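Local coordinates for protein amino Transferase (Eubacterium rectale, PDB 3ELE) that probably transfers amino groups between amino acids and keto acids, using bound pyridoxal-5'-phosphate as its cofactor, at residues R221-D226 and Y246-S251; A86-N91 and K298-T303; N307-N312 and G332-F337; A110-C115 and I215-Y220. All blocks are in the same frame, centred on the assembly; numbering follows the deposited sequence.

Contact 1 (R221-D226 and Y246-S251); sequences REIVYD and YSKSLS. With PLP (pyridoxal-5'-phosphate), chain E.
The carboxylate of Glu222 is met from one side of its plane, well out of it, by Ser249 CB, which lies 3.4 Å from Glu222 OE1. The second flat group, the pyridine ring of the cofactor, has Lys248 NZ to one side of its plane, near C4. The lysine NZ stands 3.1 Å from PLP C4A, too far for a covalent link, and C4A carries its own oxygen O4A. In Glu222 the bend at chi2 (76°) brings OE1 against Ser249. No hydrogen bond joins these two residues directly; instead Tyr244 OH bonds to both Glu222 OE1 and Ser249 OG, so that one phenol bridges the two polar groups. The loop after strand 240-245 corresponds to the lysine-bearing loop of fold type I aminotransferases, consistent with Lys248 being the residue that forms the internal aldimine in such enzymes. Ser247, whose short side chain brings its hydroxyl to the phosphate, places OG 2.8 Å from PLP O2P and 2.9 Å from PLP O1P; this OG also bonds to Ser245 OG. Ile223, at the centre of an inverse gamma turn, supplies the apolar part of the contact. Its CD1 lies 3.8 Å from Lys248 CB, the two chains crossing at about a right angle. The lysine's own bend at chi2 swings the extended remainder of the chain from Ile223 toward the cofactor, where Lys248 NZ makes a weak hydrogen bond with Tyr72 OH of the second subunit.

Contact 2 (A86-N91 and K298-T303); sequences AEFLNN and KCQGAT. With EDO (1,2-ethanediol), chain F.
Phe88, on helix 79-93, packs its ring on a type II beta turn running from Cys299 to Ala302 in the loop between helices 290-296 and 306-323. The closest ring contact is to glycine: Phe88 CE1 lies 3.4 Å from Gly301 CA, and Gly301 N sits over the ring face. Gly301 holds the third position of the turn with a positive phi of 94°, a place typically taken by glycine in this turn type, and its bare CA lets the backbone come right up to the aromatic ring. An ethanediol molecule, probably from the crystallisation liquor, shares this first shell: EDO O1 stands over one face of the ring, toward the rim, and Gly301 N points at it in a nearly straight hydrogen bond, 2.9 Å from N to EDO O1. At the base of the same side chain, Gln300 OE1 reaches Phe88 CB at 3.4 Å and stands oblique to the ring, whose plane is turned 74° from that of the amide. Gln300 CB also brushes the phenylalanine CB and CG, so the glutamine offers both its aliphatic stem and its amide oxygen. CG of Phe88 lies anti to the backbone N (chi1 168°), which extends the ring from the helix to the turn.

The next shell sets these groups in place. Gln300 NE2 donates to Ile296 O, tying the amide back to the C-terminal end of the preceding helix, while Tyr246 packs against the glutamine. Within the turn, Ala302 N bonds to Cys299 O at 3.2 Å.

Contact 3 (N307-N312 and G332-F337); sequences NAYKEN and GAFYMF
Tyr309 and Phe334 have their CA atoms 6.7 Å apart, one in helix 306-323 and the other just before strand 335-339. The contact thus packs a helix against the approach to an antiparallel sheet, in what corresponds to the C-terminal small domain of fold type I aminotransferases. The two aromatic side chains run alongside each other and point the same way. Their rings meet obliquely, with centroids 4.9 Å apart and planes at 50°, so the pair is neither a parallel stack nor a T-shape. Phe334 presents CD2 over one face of Tyr309, displaced toward the rim, and CD2 comes 3.6 Å from Tyr309 CZ. The phenylalanine CG sits between the backbone N and the carbonyl carbon (chi1 47°), which turns its ring to the helix.

Phe334 is apolar throughout and buried among aromatics, with Tyr220 meeting it edge-to-face. Tyr309 gives a face to Phe334, while Ile223 CD1 touches it at CE2, yet it carries its buried OH far enough to hydrogen-bond to Ser46 N. On the other flank of the Phe334 ring, CD1 stands 3.7 Å above the ring plane of Tyr335.

Contact 4 (A110-C115 and I215-Y220); sequences ASLSIC and IADEPY. With PLP (pyridoxal-5'-phosphate), chain E.
Leu112 is the first residue of segment 110-115, on helix 108-119, to meet strand 215-217, which runs nearly antiparallel to the segment at 170°, with the axes 9.9 Å apart. Its two methyl branches divide the work. CD2 packs on Ile215 CG2 at 3.9 Å, whereas CD1 lies over one face of the Asp217 carboxylate, 3.8 Å from OD2. The leucine and aspartate chains cross at about a right angle, so a branched apolar residue here serves both the core and the face of a polar group. One turn on, Cys115 adds its CB to the same methyl, 4.3 Å from Ile215 CG2; its small, weakly polar side chain suits this buried position, where it also touches Cys243 and Val260.

Across the interface, Asp217 has CG anti to the backbone N (chi1 -171°), which carries the carboxylate past Leu112 to the cofactor. There OD2 lies 2.7 Å from PLP N1 and also takes a hydrogen bond with Tyr137 OH. Pro219 sets CG against the ring near PLP N1, and Tyr220 OH hydrogen-bonds to PLP O3 at 2.6 Å, with either possible as donor. An aspartate at the pyridine nitrogen and a tyrosine at the 3-oxygen are hallmarks of the cofactor site in fold type I aminotransferases.

From the N terminus, helix 79-93 opens the longest loop, which closes only when contact 2 joins it to residues 298-303. Within that span lie two further closures in series: contact 4 brings strand 213-217 back to helix 108-119, and contact 1 starts at the very next residue and ends after strand 240-245. Contact 3 follows contact 2 and closes a short loop between helix 306-323 and strand 335-339; no loops cross. Contacts 1 and 4 meet at the cofactor, where Lys248 CE lies beside Tyr220 OH. Contact 3 joins this region through Ile223 with Ala333 and Tyr335 with Tyr220, linking the start of the antiparallel sheet to the loop that leaves strand 213-217 of the mixed sheet.

Contact 1 (R221-D226 and Y246-S251)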
# COMPACT_ATOMS: atom_id res chain seq x y z
N ARG A 221 2.41 -21.20 -2.75
CA ARG A 221 3.60 -22.06 -2.81
C ARG A 221 3.62 -23.20 -1.81
O ARG A 221 3.87 -24.34 -2.20
CB ARG A 221 4.91 -21.23 -2.72
CG ARG A 221 6.21 -22.09 -2.54
CD ARG A 221 7.48 -21.30 -2.76
NE ARG A 221 7.75 -21.21 -4.19
CZ ARG A 221 8.32 -22.17 -4.92
NH1 ARG A 221 8.63 -23.36 -4.42
NH2 ARG A 221 8.52 -21.96 -6.20
N GLU A 222 3.32 -22.90 -0.53
CA GLU A 222 3.33 -23.93 0.52
C GLU A 222 2.00 -24.70 0.65
O GLU A 222 1.96 -25.69 1.38
CB GLU A 222 3.75 -23.37 1.89
CG GLU A 222 5.17 -22.80 1.93
CD GLU A 222 5.31 -21.45 1.27
OE1 GLU A 222 4.32 -20.67 1.28
OE2 GLU A 222 6.42 -21.17 0.74
N ILE A 223 0.94 -24.23 -0.01
CA ILE A 223 -0.36 -24.91 -0.04
C ILE A 223 -0.32 -25.86 -1.24
O ILE A 223 -0.86 -25.59 -2.30
CB ILE A 223 -1.58 -23.92 -0.10
CG1 ILE A 223 -1.48 -22.90 1.07
CG2 ILE A 223 -2.92 -24.70 -0.09
CD1 ILE A 223 -2.81 -22.34 1.56
N VAL A 224 0.40 -26.96 -1.03
CA VAL A 224 0.60 -28.01 -2.04
C VAL A 224 0.53 -29.36 -1.31
O VAL A 224 0.92 -29.44 -0.14
CB VAL A 224 1.92 -27.79 -2.86
CG1 VAL A 224 3.16 -27.81 -1.96
CG2 VAL A 224 2.05 -28.84 -4.00
N TYR A 225 0.05 -30.39 -2.01
CA TYR A 225 -0.26 -31.70 -1.40
C TYR A 225 0.48 -32.87 -2.03
O TYR A 225 0.96 -32.76 -3.15
CB TYR A 225 -1.77 -31.97 -1.53
CG TYR A 225 -2.64 -30.77 -1.24
CD1 TYR A 225 -2.69 -30.22 0.05
CD2 TYR A 225 -3.41 -30.15 -2.25
CE1 TYR A 225 -3.48 -29.11 0.34
CE2 TYR A 225 -4.22 -29.04 -1.97
CZ TYR A 225 -4.25 -28.51 -0.66
OH TYR A 225 -5.01 -27.39 -0.36
N ASP A 226 0.52 -33.97 -1.29
CA ASP A 226 1.07 -35.29 -1.71
C ASP A 226 2.55 -35.28 -2.15
O ASP A 226 2.95 -36.07 -3.02
CB ASP A 226 0.21 -35.89 -2.86
CG ASP A 226 -1.27 -36.02 -2.52
OD1 ASP A 226 -1.61 -36.21 -1.33
OD2 ASP A 226 -2.08 -35.95 -3.48
N TYR A 246 2.54 -13.59 2.74
CA TYR A 246 2.24 -14.49 3.86
C TYR A 246 0.73 -14.62 4.14
O TYR A 246 0.34 -15.11 5.19
CB TYR A 246 3.04 -14.05 5.11
CG TYR A 246 4.53 -14.13 4.87
CD1 TYR A 246 5.22 -13.06 4.30
CD2 TYR A 246 5.25 -15.29 5.17
CE1 TYR A 246 6.59 -13.13 4.04
CE2 TYR A 246 6.65 -15.37 4.92
CZ TYR A 246 7.30 -14.28 4.35
OH TYR A 246 8.65 -14.30 4.09
N SER A 247 -0.10 -14.21 3.16
CA SER A 247 -1.55 -14.25 3.28
C SER A 247 -2.10 -15.67 3.44
O SER A 247 -3.03 -15.87 4.22
CB SER A 247 -2.22 -13.54 2.09
OG SER A 247 -1.79 -12.17 1.98
N LYS A 248 -1.51 -16.64 2.74
CA LYS A 248 -1.96 -18.05 2.80
C LYS A 248 -1.10 -18.94 3.69
O LYS A 248 -1.63 -19.79 4.44
CB LYS A 248 -2.04 -18.65 1.40
CG LYS A 248 -3.25 -18.22 0.61
CD LYS A 248 -3.10 -16.88 -0.06
CE LYS A 248 -4.44 -16.30 -0.49
NZ LYS A 248 -4.25 -14.97 -1.10
N SER A 249 0.22 -18.77 3.59
CA SER A 249 1.20 -19.55 4.33
C SER A 249 1.06 -19.37 5.85
O SER A 249 1.04 -20.34 6.57
CB SER A 249 2.63 -19.24 3.85
OG SER A 249 3.00 -17.93 4.17
N LEU A 250 0.89 -18.12 6.28
CA LEU A 250 0.69 -17.76 7.69
C LEU A 250 -0.76 -17.35 8.04
O LEU A 250 -1.02 -17.02 9.20
CB LEU A 250 1.67 -16.64 8.09
CG LEU A 250 3.16 -17.00 8.18
CD1 LEU A 250 3.99 -15.72 8.39
CD2 LEU A 250 3.42 -18.03 9.30
N SER A 251 -1.69 -17.37 7.08
CA SER A 251 -3.09 -16.95 7.30
C SER A 251 -3.20 -15.50 7.80
O SER A 251 -4.00 -15.18 8.71
CB SER A 251 -3.86 -17.93 8.21
OG SER A 251 -4.03 -19.16 7.55
N1 PLP E . -2.61 -13.94 -6.35
C2 PLP E . -3.59 -14.93 -6.34
C2A PLP E . -3.59 -15.97 -7.41
C3 PLP E . -4.55 -14.97 -5.31
O3 PLP E . -5.51 -15.96 -5.28
C4 PLP E . -4.56 -13.98 -4.30
C4A PLP E . -5.85 -13.84 -3.51
O4A PLP E . -6.76 -13.13 -3.95
C5 PLP E . -3.54 -12.98 -4.33
C6 PLP E . -2.58 -12.96 -5.37
C5A PLP E . -3.47 -11.85 -3.32
O4P PLP E . -2.67 -12.14 -2.22
P PLP E . -2.42 -10.95 -1.16
O1P PLP E . -1.04 -11.07 -0.59
O2P PLP E . -3.37 -11.10 -0.01
O3P PLP E . -2.59 -9.60 -1.78

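Contact 2 (A86-N91 and K298-T303)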
# COMPACT_ATOMS: atom_id res chain seq x y z
N ALA A 86 16.16 -14.25 2.37
CA ALA A 86 17.21 -14.71 1.43
C ALA A 86 17.82 -16.03 1.90
O ALA A 86 17.92 -16.98 1.12
CB ALA A 86 18.30 -13.65 1.27
N GLU A 87 18.16 -16.10 3.20
CA GLU A 87 18.76 -17.29 3.82
C GLU A 87 17.82 -18.51 3.87
O GLU A 87 18.27 -19.65 3.69
CB GLU A 87 19.30 -16.96 5.23
CG GLU A 87 20.51 -15.97 5.19
CD GLU A 87 20.85 -15.32 6.55
OE1 GLU A 87 20.33 -15.77 7.60
OE2 GLU A 87 21.67 -14.36 6.56
N PHE A 88 16.54 -18.27 4.17
CA PHE A 88 15.51 -19.32 4.15
C PHE A 88 15.33 -19.89 2.73
O PHE A 88 15.21 -21.10 2.57
CB PHE A 88 14.15 -18.81 4.69
CG PHE A 88 13.00 -19.76 4.42
CD1 PHE A 88 12.85 -20.93 5.16
CD2 PHE A 88 12.12 -19.51 3.37
CE1 PHE A 88 11.82 -21.84 4.88
CE2 PHE A 88 11.08 -20.41 3.07
CZ PHE A 88 10.93 -21.57 3.82
N LEU A 89 15.25 -19.01 1.73
CA LEU A 89 15.09 -19.40 0.31
C LEU A 89 16.30 -20.19 -0.20
O LEU A 89 16.13 -21.18 -0.91
CB LEU A 89 14.83 -18.17 -0.58
CG LEU A 89 13.50 -17.41 -0.40
CD1 LEU A 89 13.47 -16.12 -1.29
CD2 LEU A 89 12.29 -18.31 -0.67
N ASN A 90 17.51 -19.75 0.17
CA ASN A 90 18.76 -20.46 -0.19
C ASN A 90 18.81 -21.87 0.44
O ASN A 90 19.14 -22.82 -0.24
CB ASN A 90 20.00 -19.63 0.17
CG ASN A 90 20.03 -18.28 -0.55
OD1 ASN A 90 19.26 -18.03 -1.48
ND2 ASN A 90 20.90 -17.39 -0.08
N ASN A 91 18.46 -21.98 1.72
CA ASN A 91 18.43 -23.27 2.41
C ASN A 91 17.35 -24.24 1.89
O ASN A 91 17.55 -25.46 1.98
CB ASN A 91 18.28 -23.11 3.93
CG ASN A 91 19.54 -22.52 4.60
OD1 ASN A 91 20.69 -22.74 4.16
ND2 ASN A 91 19.33 -21.79 5.71
N LYS A 298 11.34 -14.35 12.57
CA LYS A 298 11.18 -15.56 13.38
C LYS A 298 10.17 -16.62 12.88
O LYS A 298 9.98 -17.64 13.56
CB LYS A 298 10.83 -15.13 14.83
CG LYS A 298 11.83 -14.11 15.38
CD LYS A 298 11.97 -14.13 16.88
CE LYS A 298 13.10 -13.19 17.36
NZ LYS A 298 14.46 -13.55 16.81
N CYS A 299 9.58 -16.40 11.70
CA CYS A 299 8.54 -17.27 11.11
C CYS A 299 8.89 -17.88 9.75
O CYS A 299 8.00 -18.32 9.02
CB CYS A 299 7.25 -16.45 10.98
SG CYS A 299 6.65 -15.92 12.56
N GLN A 300 10.18 -17.95 9.44
CA GLN A 300 10.64 -18.50 8.16
C GLN A 300 10.45 -20.01 8.23
O GLN A 300 10.91 -20.63 9.16
CB GLN A 300 12.11 -18.16 7.92
CG GLN A 300 12.37 -16.67 7.79
CD GLN A 300 11.61 -16.08 6.63
OE1 GLN A 300 11.69 -16.60 5.51
NE2 GLN A 300 10.80 -15.07 6.90
N GLY A 301 9.71 -20.57 7.26
CA GLY A 301 9.40 -22.00 7.23
C GLY A 301 8.07 -22.33 7.88
O GLY A 301 7.47 -23.35 7.54
N ALA A 302 7.59 -21.48 8.80
CA ALA A 302 6.36 -21.71 9.53
C ALA A 302 5.14 -21.60 8.63
O ALA A 302 5.08 -20.74 7.73
CB ALA A 302 6.22 -20.72 10.69
N THR A 303 4.19 -22.51 8.84
CA THR A 303 2.92 -22.51 8.13
C THR A 303 1.82 -22.97 9.07
O THR A 303 2.09 -23.61 10.10
CB THR A 303 2.91 -23.45 6.89
OG1 THR A 303 3.19 -24.79 7.31
CG2 THR A 303 3.94 -23.04 5.83
C1 EDO F . 7.61 -19.20 4.19
O1 EDO F . 8.40 -18.81 5.32
C2 EDO F . 7.35 -20.69 4.32
O2 EDO F . 6.33 -20.92 5.29

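Contact 3 (N307-N312 and G332-F337)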
# COMPACT_ATOMS: atom_id res chain seq x y z
N ASN A 307 -2.60 -29.58 6.23
CA ASN A 307 -3.34 -30.86 6.09
C ASN A 307 -4.88 -30.72 6.30
O ASN A 307 -5.65 -31.59 5.87
CB ASN A 307 -2.75 -31.93 7.02
CG ASN A 307 -3.15 -33.33 6.62
OD1 ASN A 307 -4.07 -33.91 7.20
ND2 ASN A 307 -2.49 -33.87 5.60
N ALA A 308 -5.31 -29.64 6.97
CA ALA A 308 -6.74 -29.32 7.10
C ALA A 308 -7.34 -29.04 5.70
O ALA A 308 -8.47 -29.45 5.42
CB ALA A 308 -6.96 -28.12 8.00
N TYR A 309 -6.58 -28.35 4.85
CA TYR A 309 -7.01 -28.08 3.48
C TYR A 309 -7.00 -29.34 2.59
O TYR A 309 -7.88 -29.48 1.71
CB TYR A 309 -6.12 -27.01 2.81
CG TYR A 309 -6.20 -25.59 3.37
CD1 TYR A 309 -7.42 -24.97 3.63
CD2 TYR A 309 -5.03 -24.81 3.50
CE1 TYR A 309 -7.49 -23.65 4.07
CE2 TYR A 309 -5.09 -23.46 3.93
CZ TYR A 309 -6.33 -22.89 4.22
OH TYR A 309 -6.41 -21.58 4.64
N LYS A 310 -6.00 -30.20 2.78
CA LYS A 310 -5.87 -31.47 2.02
C LYS A 310 -7.07 -32.36 2.32
O LYS A 310 -7.64 -32.93 1.40
CB LYS A 310 -4.60 -32.25 2.38
CG LYS A 310 -4.32 -33.52 1.52
CD LYS A 310 -3.50 -34.51 2.33
CE LYS A 310 -3.03 -35.71 1.51
NZ LYS A 310 -4.13 -36.53 0.87
N GLU A 311 -7.42 -32.49 3.60
CA GLU A 311 -8.58 -33.29 4.04
C GLU A 311 -9.87 -32.81 3.37
O GLU A 311 -10.66 -33.63 2.92
CB GLU A 311 -8.71 -33.32 5.56
CG GLU A 311 -7.67 -34.22 6.23
CD GLU A 311 -7.87 -34.39 7.74
OE1 GLU A 311 -8.70 -33.66 8.35
OE2 GLU A 311 -7.19 -35.28 8.31
N ASN A 312 -10.06 -31.49 3.29
CA ASN A 312 -11.21 -30.89 2.57
C ASN A 312 -11.18 -31.21 1.07
O ASN A 312 -12.23 -31.54 0.52
CB ASN A 312 -11.32 -29.37 2.80
CG ASN A 312 -11.87 -29.00 4.19
OD1 ASN A 312 -12.15 -29.85 5.03
ND2 ASN A 312 -12.01 -27.70 4.43
N GLY A 332 -2.46 -28.19 -5.62
CA GLY A 332 -2.19 -27.08 -4.71
C GLY A 332 -3.29 -26.04 -4.66
O GLY A 332 -4.29 -26.17 -5.36
N ALA A 333 -3.09 -25.02 -3.82
CA ALA A 333 -4.09 -23.97 -3.56
C ALA A 333 -5.34 -24.59 -2.87
O ALA A 333 -5.28 -25.75 -2.38
CB ALA A 333 -4.45 -23.19 -4.85
N PHE A 334 -6.44 -23.84 -2.76
CA PHE A 334 -7.66 -24.36 -2.10
C PHE A 334 -8.95 -24.13 -2.91
O PHE A 334 -10.02 -23.84 -2.36
CB PHE A 334 -7.75 -23.96 -0.62
CG PHE A 334 -7.45 -22.51 -0.32
CD1 PHE A 334 -8.18 -21.47 -0.92
CD2 PHE A 334 -6.51 -22.18 0.67
CE1 PHE A 334 -7.92 -20.12 -0.58
CE2 PHE A 334 -6.26 -20.84 1.02
CZ PHE A 334 -6.96 -19.81 0.39
N TYR A 335 -8.83 -24.34 -4.22
CA TYR A 335 -9.92 -24.21 -5.17
C TYR A 335 -10.02 -25.49 -6.00
O TYR A 335 -9.00 -26.00 -6.48
CB TYR A 335 -9.63 -23.04 -6.09
CG TYR A 335 -9.28 -21.77 -5.37
CD1 TYR A 335 -10.25 -21.02 -4.72
CD2 TYR A 335 -7.95 -21.34 -5.30
CE1 TYR A 335 -9.92 -19.85 -4.03
CE2 TYR A 335 -7.61 -20.18 -4.62
CZ TYR A 335 -8.61 -19.44 -3.98
OH TYR A 335 -8.28 -18.29 -3.32
N MSE A 336 -11.23 -26.03 -6.15
CA MSE A 336 -11.44 -27.17 -7.01
C MSE A 336 -12.14 -26.71 -8.29
O MSE A 336 -13.16 -26.00 -8.23
CB MSE A 336 -12.20 -28.27 -6.32
CG MSE A 336 -12.20 -29.58 -7.13
SE MSE A 336 -12.74 -31.02 -6.09
CE MSE A 336 -11.24 -31.08 -4.94
N PHE A 337 -11.61 -27.15 -9.43
CA PHE A 337 -12.11 -26.80 -10.76
C PHE A 337 -12.94 -28.00 -11.23
O PHE A 337 -12.40 -29.10 -11.44
CB PHE A 337 -10.92 -26.47 -11.67
CG PHE A 337 -11.17 -25.33 -12.61
CD1 PHE A 337 -11.49 -24.07 -12.12
CD2 PHE A 337 -11.03 -25.49 -14.00
CE1 PHE A 337 -11.73 -23.02 -12.97
CE2 PHE A 337 -11.24 -24.42 -14.86
CZ PHE A 337 -11.57 -23.18 -14.34

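Contact 4 (A110-C115 and I215-Y220)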
# COMPACT_ATOMS: atom_id res chain seq x y z
N ALA A 110 0.32 -5.69 -3.93
CA ALA A 110 1.32 -4.64 -4.00
C ALA A 110 2.54 -5.12 -4.82
O ALA A 110 3.05 -4.37 -5.63
CB ALA A 110 1.74 -4.20 -2.60
N SER A 111 2.95 -6.37 -4.64
CA SER A 111 4.09 -6.96 -5.36
C SER A 111 3.82 -6.98 -6.87
O SER A 111 4.65 -6.54 -7.66
CB SER A 111 4.40 -8.38 -4.86
OG SER A 111 4.83 -8.40 -3.50
N LEU A 112 2.64 -7.46 -7.25
CA LEU A 112 2.22 -7.51 -8.68
C LEU A 112 2.14 -6.11 -9.28
O LEU A 112 2.71 -5.88 -10.36
CB LEU A 112 0.88 -8.23 -8.82
CG LEU A 112 0.92 -9.73 -8.48
CD1 LEU A 112 -0.49 -10.29 -8.30
CD2 LEU A 112 1.69 -10.51 -9.54
N SER A 113 1.50 -5.18 -8.55
CA SER A 113 1.36 -3.78 -8.99
C SER A 113 2.73 -3.16 -9.28
O SER A 113 2.93 -2.59 -10.38
CB SER A 113 0.58 -2.95 -7.96
OG SER A 113 -0.75 -3.43 -7.83
N ILE A 114 3.67 -3.33 -8.34
CA ILE A 114 5.07 -2.87 -8.49
C ILE A 114 5.73 -3.44 -9.74
O ILE A 114 6.38 -2.70 -10.46
CB ILE A 114 5.94 -3.25 -7.23
CG1 ILE A 114 5.57 -2.37 -6.05
CG2 ILE A 114 7.42 -3.08 -7.51
CD1 ILE A 114 6.10 -2.87 -4.75
N CYS A 115 5.55 -4.74 -9.99
CA CYS A 115 6.14 -5.40 -11.19
C CYS A 115 5.61 -4.84 -12.52
O CYS A 115 6.40 -4.54 -13.41
CB CYS A 115 5.98 -6.92 -11.15
SG CYS A 115 6.99 -7.72 -9.87
N ILE A 215 6.64 -13.30 -14.35
CA ILE A 215 6.15 -12.69 -13.11
C ILE A 215 5.48 -13.86 -12.42
O ILE A 215 4.42 -14.29 -12.86
CB ILE A 215 5.18 -11.50 -13.36
CG1 ILE A 215 5.87 -10.41 -14.17
CG2 ILE A 215 4.67 -10.91 -12.05
CD1 ILE A 215 5.67 -10.54 -15.67
N ALA A 216 6.14 -14.40 -11.38
CA ALA A 216 5.69 -15.56 -10.64
C ALA A 216 4.88 -15.15 -9.42
O ALA A 216 5.45 -14.67 -8.44
CB ALA A 216 6.90 -16.43 -10.21
N ASP A 217 3.57 -15.40 -9.47
CA ASP A 217 2.62 -15.06 -8.41
C ASP A 217 2.52 -16.29 -7.52
O ASP A 217 1.73 -17.20 -7.80
CB ASP A 217 1.26 -14.71 -9.04
CG ASP A 217 0.27 -14.15 -8.06
OD1 ASP A 217 0.68 -13.74 -6.96
OD2 ASP A 217 -0.91 -14.08 -8.42
N GLU A 218 3.31 -16.31 -6.44
CA GLU A 218 3.47 -17.51 -5.58
C GLU A 218 2.86 -17.57 -4.17
O GLU A 218 3.40 -18.31 -3.33
CB GLU A 218 4.97 -17.76 -5.41
CG GLU A 218 5.72 -17.93 -6.70
CD GLU A 218 6.98 -18.73 -6.50
OE1 GLU A 218 7.61 -18.59 -5.42
OE2 GLU A 218 7.31 -19.51 -7.40
N PRO A 219 1.72 -16.90 -3.92
CA PRO A 219 1.22 -16.95 -2.53
C PRO A 219 0.74 -18.34 -2.03
O PRO A 219 0.71 -18.53 -0.81
CB PRO A 219 0.08 -15.92 -2.51
CG PRO A 219 -0.46 -15.92 -3.90
CD PRO A 219 0.79 -16.15 -4.79
N TYR A 220 0.41 -19.27 -2.95
CA TYR A 220 -0.00 -20.65 -2.60
C TYR A 220 1.15 -21.66 -2.58
O TYR A 220 0.90 -22.87 -2.42
CB TYR A 220 -1.10 -21.17 -3.57
CG TYR A 220 -2.31 -20.29 -3.61
CD1 TYR A 220 -3.23 -20.33 -2.58
CD2 TYR A 220 -2.52 -19.37 -4.64
CE1 TYR A 220 -4.34 -19.51 -2.58
CE2 TYR A 220 -3.65 -18.53 -4.64
CZ TYR A 220 -4.54 -18.61 -3.58
OH TYR A 220 -5.66 -17.83 -3.48
N1 PLP E . -2.61 -13.94 -6.35
C2 PLP E . -3.59 -14.93 -6.34
C2A PLP E . -3.59 -15.97 -7.41
C3 PLP E . -4.55 -14.97 -5.31
O3 PLP E . -5.51 -15.96 -5.28
C4 PLP E . -4.56 -13.98 -4.30
C4A PLP E . -5.85 -13.84 -3.51
O4A PLP E . -6.76 -13.13 -3.95
C5 PLP E . -3.54 -12.98 -4.33
C6 PLP E . -2.58 -12.96 -5.37
C5A PLP E . -3.47 -11.85 -3.32
O4P PLP E . -2.67 -12.14 -2.22
P PLP E . -2.42 -10.95 -1.16
O1P PLP E . -1.04 -11.07 -0.59
O2P PLP E . -3.37 -11.10 -0.01
O3P PLP E . -2.59 -9.60 -1.78